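Local coordinates for protein putative mannose-1-phosphate guanylyl transferase (Thermus thermophilus, PDB 2CU2) that probably transfers a guanylyl group from GTP to mannose-1-phosphate, making GDP-mannose, at residues Ala128-Arg140 / Ala241-Trp253. Sequence-based numbering, arbitrary orientation.
Sequences AAEEGFVVALGLR and AERVRVVLGRFPW
Val-134 and Val-244 lie side by side, CG1 to CG2 a tight 3.4 Å, and on the same face of the sheet Ala-136 and Val-246 both rest on Ile-151. On the other face, packed against Met-125 of helix 115-128, Val-135 CG1 meets Val-247 CG2. Further along, Leu-139 reaches from its strand to the indole of Trp-253 and sets CD1 over one face of it, 3.6 Å from the centre of the five-membered ring, a CH-pi contact. Its other methyl, CD2, sits 3.8 Å from CE1 of Phe-251, whose ring also receives Leu-137 CD2 at its edge near CZ.

Between these two faces the strands pair in parallel through six backbone hydrogen bonds, the first from Val-134 N to Arg-243 O and the last from Gly-249 N to Gly-138 O, among them Gly-138 N to Val-247 O at 2.8 Å. The two strands belong to the mixed central sheet of a GT-A-type nucleotidyltransferase domain, with strand 184-192 flanking 134-139 and strand 160-167 flanking 244-249.

At the end where both strands begin, the Phe-133 ring is held between two arginines. Arg-245 runs extended from CG to NE and lays its guanidinium flat on one face, centres 3.5 Å apart and planes at 5°; Arg-243, bent at chi3 (102°), comes off-centre over the opposite face. In its own plane the Arg-245 group uses NH1 to reach Ala-128 O at 2.6 Å, from above that carbonyl's plane, and both NH1 and NH2 grip the single oxygen OE1 of Glu-130, the salt bridge measuring 3.2 Å from NH2. A leucine in place of Arg-245 would probably leave the Glu-130 carboxylate without this cation and one face of Phe-133 without its stacking partner. At the far end, water 1 accepts from NH2 of both Arg-140 and Arg-250.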
loop_
_atom_site.group_PDB
_atom_site.type_symbol
_atom_site.label_atom_id
_atom_site.label_comp_id
_atom_site.label_asym_id
_atom_site.label_seq_id
_atom_site.Cartn_x
_atom_site.Cartn_y
_atom_site.Cartn_z
ATOM N N ALA A 128 17.842 -35.951 27.411
ATOM C CA ALA A 128 16.680 -36.814 27.578
ATOM C C ALA A 128 16.602 -37.849 26.458
ATOM O O ALA A 128 15.794 -38.767 26.466
ATOM C CB ALA A 128 15.428 -35.934 27.565
ATOM N N ALA A 129 17.464 -37.642 25.443
ATOM C CA ALA A 129 17.476 -38.551 24.305
ATOM C C ALA A 129 18.355 -39.777 24.565
ATOM O O ALA A 129 19.357 -40.013 23.903
ATOM C CB ALA A 129 18.002 -37.781 23.093
ATOM N N GLU A 130 17.974 -40.547 25.603
ATOM C CA GLU A 130 18.697 -41.781 25.889
ATOM C C GLU A 130 18.311 -42.886 24.898
ATOM O O GLU A 130 17.669 -42.654 23.883
ATOM C CB GLU A 130 18.359 -42.208 27.319
ATOM C CG GLU A 130 18.801 -41.165 28.353
ATOM C CD GLU A 130 18.558 -41.703 29.745
ATOM O OE1 GLU A 130 17.458 -42.165 30.010
ATOM O OE2 GLU A 130 19.477 -41.647 30.561
ATOM N N GLU A 131 18.761 -44.117 25.202
ATOM C CA GLU A 131 18.464 -45.223 24.297
ATOM C C GLU A 131 16.956 -45.443 24.141
ATOM O O GLU A 131 16.255 -45.806 25.077
ATOM C CB GLU A 131 19.129 -46.491 24.838
ATOM C CG GLU A 131 19.098 -47.637 23.823
ATOM C CD GLU A 131 20.248 -48.582 24.087
ATOM O OE1 GLU A 131 20.986 -48.357 25.035
ATOM O OE2 GLU A 131 20.398 -49.543 23.334
ATOM N N GLY A 132 16.475 -45.255 22.898
ATOM C CA GLY A 132 15.106 -45.654 22.585
ATOM C C GLY A 132 14.208 -44.421 22.448
ATOM O O GLY A 132 13.250 -44.392 21.686
ATOM N N PHE A 133 14.554 -43.361 23.184
ATOM C CA PHE A 133 13.658 -42.211 23.265
ATOM C C PHE A 133 13.863 -41.230 22.105
ATOM O O PHE A 133 14.981 -40.889 21.739
ATOM C CB PHE A 133 13.893 -41.509 24.606
ATOM C CG PHE A 133 13.431 -42.388 25.734
ATOM C CD1 PHE A 133 14.357 -43.162 26.424
ATOM C CD2 PHE A 133 12.082 -42.473 26.041
ATOM C CE1 PHE A 133 13.927 -44.031 27.417
ATOM C CE2 PHE A 133 11.659 -43.347 27.040
ATOM C CZ PHE A 133 12.577 -44.130 27.729
ATOM N N VAL A 134 12.699 -40.803 21.585
ATOM C CA VAL A 134 12.677 -39.607 20.760
ATOM C C VAL A 134 12.170 -38.418 21.578
ATOM O O VAL A 134 11.205 -38.512 22.323
ATOM C CB VAL A 134 11.754 -39.852 19.565
ATOM C CG1 VAL A 134 10.295 -39.804 20.014
ATOM C CG2 VAL A 134 11.983 -38.788 18.506
ATOM N N VAL A 135 12.844 -37.271 21.530
ATOM C CA VAL A 135 12.459 -36.123 22.348
ATOM C C VAL A 135 11.866 -34.977 21.530
ATOM O O VAL A 135 12.386 -34.625 20.471
ATOM C CB VAL A 135 13.682 -35.574 23.147
ATOM C CG1 VAL A 135 13.217 -34.556 24.198
ATOM C CG2 VAL A 135 14.437 -36.722 23.809
ATOM N N ALA A 136 10.782 -34.391 22.034
ATOM C CA ALA A 136 10.122 -33.280 21.360
ATOM C C ALA A 136 10.105 -32.036 22.241
ATOM O O ALA A 136 10.288 -32.116 23.464
ATOM C CB ALA A 136 8.693 -33.669 20.970
ATOM N N LEU A 137 9.899 -30.885 21.602
ATOM C CA LEU A 137 9.852 -29.594 22.292
ATOM C C LEU A 137 8.408 -29.149 22.394
ATOM O O LEU A 137 7.690 -29.117 21.393
ATOM C CB LEU A 137 10.647 -28.531 21.520
ATOM C CG LEU A 137 10.478 -27.057 21.952
ATOM C CD1 LEU A 137 11.127 -26.815 23.310
ATOM C CD2 LEU A 137 11.112 -26.147 20.902
ATOM N N GLY A 138 7.992 -28.806 23.607
ATOM C CA GLY A 138 6.633 -28.354 23.833
ATOM C C GLY A 138 6.610 -26.926 24.352
ATOM O O GLY A 138 7.584 -26.446 24.931
ATOM N N LEU A 139 5.495 -26.238 24.135
ATOM C CA LEU A 139 5.339 -24.866 24.587
ATOM C C LEU A 139 3.923 -24.662 25.103
ATOM O O LEU A 139 2.962 -25.093 24.472
ATOM C CB LEU A 139 5.634 -23.909 23.433
ATOM C CG LEU A 139 7.088 -24.082 22.983
ATOM C CD1 LEU A 139 7.209 -23.888 21.505
ATOM C CD2 LEU A 139 7.982 -23.119 23.761
ATOM N N ARG A 140 3.810 -24.025 26.263
ATOM C CA ARG A 140 2.515 -23.743 26.865
ATOM C C ARG A 140 1.751 -22.839 25.896
ATOM O O ARG A 140 2.232 -21.774 25.524
ATOM C CB ARG A 140 2.698 -23.026 28.209
ATOM C CG ARG A 140 3.273 -23.880 29.328
ATOM C CD ARG A 140 2.311 -24.990 29.743
ATOM N NE ARG A 140 2.859 -25.794 30.832
ATOM C CZ ARG A 140 2.320 -26.926 31.275
ATOM N NH1 ARG A 140 1.207 -27.400 30.727
ATOM N NH2 ARG A 140 2.903 -27.592 32.262
ATOM N N ALA A 241 5.289 -43.001 17.455
ATOM C CA ALA A 241 6.390 -43.379 18.347
ATOM C C ALA A 241 5.918 -43.726 19.768
ATOM O O ALA A 241 5.120 -43.029 20.382
ATOM C CB ALA A 241 7.383 -42.214 18.404
ATOM N N GLU A 242 6.449 -44.865 20.279
ATOM C CA GLU A 242 6.018 -45.380 21.583
ATOM C C GLU A 242 6.823 -44.810 22.766
ATOM O O GLU A 242 6.333 -44.684 23.881
ATOM C CB GLU A 242 6.146 -46.907 21.559
ATOM C CG GLU A 242 5.048 -47.581 20.737
ATOM C CD GLU A 242 5.350 -49.055 20.588
ATOM O OE1 GLU A 242 6.229 -49.399 19.821
ATOM O OE2 GLU A 242 4.650 -49.855 21.204
ATOM N N ARG A 243 8.116 -44.503 22.519
ATOM C CA ARG A 243 8.956 -43.955 23.583
ATOM C C ARG A 243 9.326 -42.486 23.333
ATOM O O ARG A 243 10.335 -42.169 22.717
ATOM C CB ARG A 243 10.226 -44.804 23.673
ATOM C CG ARG A 243 9.975 -46.157 24.337
ATOM C CD ARG A 243 11.238 -47.025 24.369
ATOM N NE ARG A 243 11.849 -46.995 25.702
ATOM C CZ ARG A 243 13.092 -47.497 25.822
ATOM N NH1 ARG A 243 13.716 -47.987 24.765
ATOM N NH2 ARG A 243 13.693 -47.494 27.015
ATOM N N VAL A 244 8.445 -41.565 23.792
ATOM C CA VAL A 244 8.633 -40.143 23.541
ATOM C C VAL A 244 8.765 -39.342 24.840
ATOM O O VAL A 244 8.044 -39.538 25.810
ATOM C CB VAL A 244 7.424 -39.642 22.752
ATOM C CG1 VAL A 244 7.578 -38.152 22.456
ATOM C CG2 VAL A 244 7.305 -40.405 21.445
ATOM N N ARG A 245 9.762 -38.437 24.846
ATOM C CA ARG A 245 9.896 -37.503 25.959
ATOM C C ARG A 245 9.715 -36.060 25.479
ATOM O O ARG A 245 9.964 -35.722 24.331
ATOM C CB ARG A 245 11.290 -37.675 26.568
ATOM C CG ARG A 245 11.408 -38.928 27.435
ATOM C CD ARG A 245 12.868 -39.256 27.770
ATOM N NE ARG A 245 12.942 -40.349 28.745
ATOM C CZ ARG A 245 14.165 -40.831 29.042
ATOM N NH1 ARG A 245 15.241 -40.319 28.469
ATOM N NH2 ARG A 245 14.285 -41.827 29.926
ATOM N N VAL A 246 9.223 -35.201 26.390
ATOM C CA VAL A 246 8.989 -33.814 26.002
ATOM C C VAL A 246 9.613 -32.831 26.995
ATOM O O VAL A 246 9.424 -32.923 28.202
ATOM C CB VAL A 246 7.478 -33.591 25.923
ATOM C CG1 VAL A 246 7.183 -32.170 25.448
ATOM C CG2 VAL A 246 6.860 -34.584 24.955
ATOM N N VAL A 247 10.328 -31.867 26.431
ATOM C CA VAL A 247 10.882 -30.734 27.163
ATOM C C VAL A 247 10.086 -29.453 26.904
ATOM O O VAL A 247 9.810 -29.072 25.776
ATOM C CB VAL A 247 12.336 -30.546 26.727
ATOM C CG1 VAL A 247 12.949 -29.356 27.463
ATOM C CG2 VAL A 247 13.136 -31.794 27.052
ATOM N N LEU A 248 9.677 -28.803 28.010
ATOM C CA LEU A 248 8.906 -27.575 27.873
ATOM C C LEU A 248 9.809 -26.344 27.759
ATOM O O LEU A 248 10.585 -26.014 28.647
ATOM C CB LEU A 248 8.007 -27.436 29.104
ATOM C CG LEU A 248 6.831 -28.415 29.095
ATOM C CD1 LEU A 248 5.785 -28.075 30.157
ATOM C CD2 LEU A 248 6.092 -28.448 27.759
ATOM N N GLY A 249 9.716 -25.677 26.594
ATOM C CA GLY A 249 10.441 -24.424 26.420
ATOM C C GLY A 249 9.615 -23.246 26.943
ATOM O O GLY A 249 8.410 -23.163 26.754
ATOM N N ARG A 250 10.296 -22.333 27.663
ATOM C CA ARG A 250 9.570 -21.223 28.273
ATOM C C ARG A 250 9.918 -19.881 27.626
ATOM O O ARG A 250 9.566 -18.813 28.111
ATOM C CB ARG A 250 9.922 -21.187 29.757
ATOM C CG ARG A 250 9.747 -22.545 30.434
ATOM C CD ARG A 250 9.416 -22.397 31.922
ATOM N NE ARG A 250 9.203 -23.710 32.533
ATOM C CZ ARG A 250 8.006 -24.294 32.338
ATOM N NH1 ARG A 250 7.085 -23.691 31.608
ATOM N NH2 ARG A 250 7.758 -25.492 32.877
ATOM N N PHE A 251 10.624 -19.947 26.484
ATOM C CA PHE A 251 10.831 -18.741 25.699
ATOM C C PHE A 251 9.646 -18.437 24.780
ATOM O O PHE A 251 8.865 -19.310 24.427
ATOM C CB PHE A 251 12.094 -18.945 24.865
ATOM C CG PHE A 251 12.041 -20.279 24.181
ATOM C CD1 PHE A 251 11.275 -20.433 23.031
ATOM C CD2 PHE A 251 12.734 -21.355 24.710
ATOM C CE1 PHE A 251 11.205 -21.673 22.413
ATOM C CE2 PHE A 251 12.660 -22.595 24.082
ATOM C CZ PHE A 251 11.898 -22.758 22.933
ATOM N N PRO A 252 9.510 -17.144 24.430
ATOM C CA PRO A 252 8.510 -16.730 23.462
ATOM C C PRO A 252 8.714 -17.449 22.126
ATOM O O PRO A 252 9.827 -17.612 21.640
ATOM C CB PRO A 252 8.634 -15.218 23.277
ATOM C CG PRO A 252 9.377 -14.717 24.512
ATOM C CD PRO A 252 10.261 -15.993 24.908
ATOM N N TRP A 253 7.589 -17.922 21.558
ATOM C CA TRP A 253 7.715 -18.723 20.347
ATOM C C TRP A 253 6.483 -18.609 19.441
ATOM O O TRP A 253 5.339 -18.674 19.871
ATOM C CB TRP A 253 7.927 -20.181 20.761
ATOM C CG TRP A 253 7.893 -21.062 19.574
ATOM C CD1 TRP A 253 8.991 -21.441 18.769
ATOM C CD2 TRP A 253 6.736 -21.751 19.042
ATOM N NE1 TRP A 253 8.640 -22.308 17.783
ATOM C CE2 TRP A 253 7.177 -22.519 17.937
ATOM C CE3 TRP A 253 5.390 -21.778 19.401
ATOM C CZ2 TRP A 253 6.275 -23.294 17.227
ATOM C CZ3 TRP A 253 4.487 -22.553 18.691
ATOM C CH2 TRP A 253 4.933 -23.311 17.594
HETATM O O HOH W 1 4.957 -25.673 33.218
HETATM O O HOH W 2 6.088 -22.674 27.685
#